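Local structure of purine nucleosidase, (IunH-1) (Sulfolobus solfataricus, 3T8J) at residues K70-V75 and I165-D170. The protein is a member of the nucleoside hydrolase family, with an alpha/beta fold around a mixed central sheet and a bound sodium ion. Numbering follows the deposited sequence.
Sequences KNYITV and IWVDPD
In this nucleoside hydrolase fold, the loop between strand 60-62 and helix 76-79 lies across the junction of helices 163-167 and 169-177, where Lys70 meets Pro169 and Asp170, Tyr72 meets Val167 and Trp166, and Ile73 meets Trp166. Lys70 NZ donates to Asp170 OD2 at 2.8 Å, on the syn lone pair, and more weakly to OD1, making a salt bridge in which the two side chains cross at about a right angle. The bend comes at the end of the lysine chain (chi4 45°), after its CD has passed Pro169 CG at 3.8 Å. One water accepts from Lys70 N and donates to both Asp168 OD1 and Asp170 OD2, the latter at 2.7 Å. Asp168, the N-cap of helix 169-177, also bonds Ala171 N through OD1 and Leu68 N through OD2.

Farther along, Tyr72 runs beside Val167, CD1 lying 4.0 Å from CG1. The indole of Trp166, swung anti to its backbone N (chi1 178°), presents its edge to Ile73 N, which lies near the ring plane 3.9 Å from CZ3, while Ile73 CG1 reaches CH2 at 4.0 Å. Arg269 makes a cation-pi contact with this indole and bonds both Asn71 O and Trp166 O. Asn263 receives a bond from Lys70 NZ and donates one to Asp170 OD1, so the buried charges are paired and further bonded, an arrangement likely to keep both groups ionised.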
loop_
_atom_site.group_PDB
_atom_site.type_symbol
_atom_site.label_atom_id
_atom_site.label_comp_id
_atom_site.label_asym_id
_atom_site.label_seq_id
_atom_site.Cartn_x
_atom_site.Cartn_y
_atom_site.Cartn_z
ATOM N N LYS A 70 -11.859 -3.560 -8.987
ATOM C CA LYS A 70 -11.309 -2.284 -9.407
ATOM C C LYS A 70 -12.106 -1.637 -10.529
ATOM O O LYS A 70 -12.841 -2.303 -11.238
ATOM C CB LYS A 70 -9.869 -2.467 -9.830
ATOM C CG LYS A 70 -9.046 -2.876 -8.564
ATOM C CD LYS A 70 -7.617 -2.825 -8.721
ATOM C CE LYS A 70 -6.875 -3.019 -7.397
ATOM N NZ LYS A 70 -7.334 -4.145 -6.459
ATOM N N ASN A 71 -11.922 -0.345 -10.661
ATOM C CA ASN A 71 -12.377 0.326 -11.874
ATOM C C ASN A 71 -11.393 0.052 -12.998
ATOM O O ASN A 71 -10.226 -0.293 -12.736
ATOM C CB ASN A 71 -12.490 1.821 -11.590
ATOM C CG ASN A 71 -13.632 2.137 -10.619
ATOM O OD1 ASN A 71 -14.682 1.484 -10.642
ATOM N ND2 ASN A 71 -13.432 3.138 -9.782
ATOM N N TYR A 72 -11.823 0.230 -14.250
ATOM C CA TYR A 72 -10.955 0.055 -15.402
ATOM C C TYR A 72 -11.368 1.087 -16.466
ATOM O O TYR A 72 -12.325 1.822 -16.262
ATOM C CB TYR A 72 -10.992 -1.403 -15.931
ATOM C CG TYR A 72 -12.167 -1.703 -16.812
ATOM C CD1 TYR A 72 -11.993 -1.922 -18.171
ATOM C CD2 TYR A 72 -13.468 -1.720 -16.316
ATOM C CE1 TYR A 72 -13.065 -2.174 -19.017
ATOM C CE2 TYR A 72 -14.554 -1.959 -17.166
ATOM C CZ TYR A 72 -14.357 -2.170 -18.522
ATOM O OH TYR A 72 -15.451 -2.361 -19.378
ATOM N N ILE A 73 -10.601 1.156 -17.548
ATOM C CA ILE A 73 -10.998 1.940 -18.732
ATOM C C ILE A 73 -10.989 1.042 -19.954
ATOM O O ILE A 73 -10.113 0.160 -20.095
ATOM C CB ILE A 73 -10.092 3.163 -18.953
ATOM C CG1 ILE A 73 -8.630 2.767 -19.145
ATOM C CG2 ILE A 73 -10.201 4.126 -17.755
ATOM C CD1 ILE A 73 -7.731 3.894 -19.667
ATOM N N THR A 74 -11.979 1.244 -20.840
ATOM C CA THR A 74 -11.890 0.704 -22.177
ATOM C C THR A 74 -10.869 1.524 -23.000
ATOM O O THR A 74 -10.499 2.644 -22.606
ATOM C CB THR A 74 -13.250 0.666 -22.849
ATOM O OG1 THR A 74 -13.803 1.992 -22.841
ATOM C CG2 THR A 74 -14.198 -0.326 -22.127
ATOM N N VAL A 75 -10.418 0.953 -24.113
ATOM C CA VAL A 75 -9.429 1.572 -24.991
ATOM C C VAL A 75 -9.880 1.594 -26.481
ATOM O O VAL A 75 -9.181 1.110 -27.390
ATOM C CB VAL A 75 -8.026 0.964 -24.798
ATOM C CG1 VAL A 75 -7.415 1.476 -23.462
ATOM C CG2 VAL A 75 -8.087 -0.561 -24.828
ATOM N N ILE A 165 -3.690 -7.880 -17.476
ATOM C CA ILE A 165 -3.458 -8.027 -16.034
ATOM C C ILE A 165 -3.937 -6.788 -15.274
ATOM O O ILE A 165 -4.590 -6.889 -14.223
ATOM C CB ILE A 165 -1.972 -8.308 -15.723
ATOM C CG1 ILE A 165 -1.455 -9.512 -16.531
ATOM C CG2 ILE A 165 -1.725 -8.526 -14.183
ATOM C CD1 ILE A 165 -2.199 -10.825 -16.254
ATOM N N TRP A 166 -3.638 -5.590 -15.805
ATOM C CA TRP A 166 -4.029 -4.335 -15.157
ATOM C C TRP A 166 -5.577 -4.190 -14.995
ATOM O O TRP A 166 -6.047 -3.667 -13.980
ATOM C CB TRP A 166 -3.476 -3.142 -15.981
ATOM C CG TRP A 166 -3.852 -1.805 -15.437
ATOM C CD1 TRP A 166 -3.167 -1.041 -14.516
ATOM C CD2 TRP A 166 -5.013 -1.039 -15.792
ATOM N NE1 TRP A 166 -3.843 0.129 -14.253
ATOM C CE2 TRP A 166 -4.987 0.147 -15.020
ATOM C CE3 TRP A 166 -6.092 -1.257 -16.667
ATOM C CZ2 TRP A 166 -5.981 1.112 -15.115
ATOM C CZ3 TRP A 166 -7.070 -0.289 -16.753
ATOM C CH2 TRP A 166 -7.011 0.875 -15.977
ATOM N N VAL A 167 -6.346 -4.619 -15.987
ATOM C CA VAL A 167 -7.827 -4.451 -15.948
ATOM C C VAL A 167 -8.411 -5.101 -14.702
ATOM O O VAL A 167 -9.238 -4.522 -13.992
ATOM C CB VAL A 167 -8.496 -4.968 -17.221
ATOM C CG1 VAL A 167 -10.011 -5.207 -17.019
ATOM C CG2 VAL A 167 -8.253 -3.994 -18.412
ATOM N N ASP A 168 -7.917 -6.312 -14.412
ATOM C CA ASP A 168 -8.393 -7.074 -13.255
ATOM C C ASP A 168 -7.242 -7.814 -12.592
ATOM O O ASP A 168 -7.062 -9.008 -12.807
ATOM C CB ASP A 168 -9.570 -7.987 -13.584
ATOM C CG ASP A 168 -10.298 -8.471 -12.333
ATOM O OD1 ASP A 168 -9.751 -8.305 -11.217
ATOM O OD2 ASP A 168 -11.426 -9.016 -12.445
ATOM N N PRO A 169 -6.473 -7.081 -11.780
ATOM C CA PRO A 169 -5.279 -7.729 -11.189
ATOM C C PRO A 169 -5.644 -8.653 -10.060
ATOM O O PRO A 169 -4.865 -9.550 -9.721
ATOM C CB PRO A 169 -4.441 -6.543 -10.720
ATOM C CG PRO A 169 -5.437 -5.478 -10.436
ATOM C CD PRO A 169 -6.557 -5.646 -11.440
ATOM N N ASP A 170 -6.832 -8.464 -9.481
ATOM C CA ASP A 170 -7.331 -9.400 -8.456
ATOM C C ASP A 170 -7.631 -10.751 -9.090
ATOM O O ASP A 170 -7.217 -11.808 -8.589
ATOM C CB ASP A 170 -8.546 -8.762 -7.781
ATOM C CG ASP A 170 -8.167 -7.453 -7.131
ATOM O OD1 ASP A 170 -7.432 -7.474 -6.134
ATOM O OD2 ASP A 170 -8.527 -6.375 -7.673
HETATM O O HOH W 1 -10.482 -6.187 -9.583
#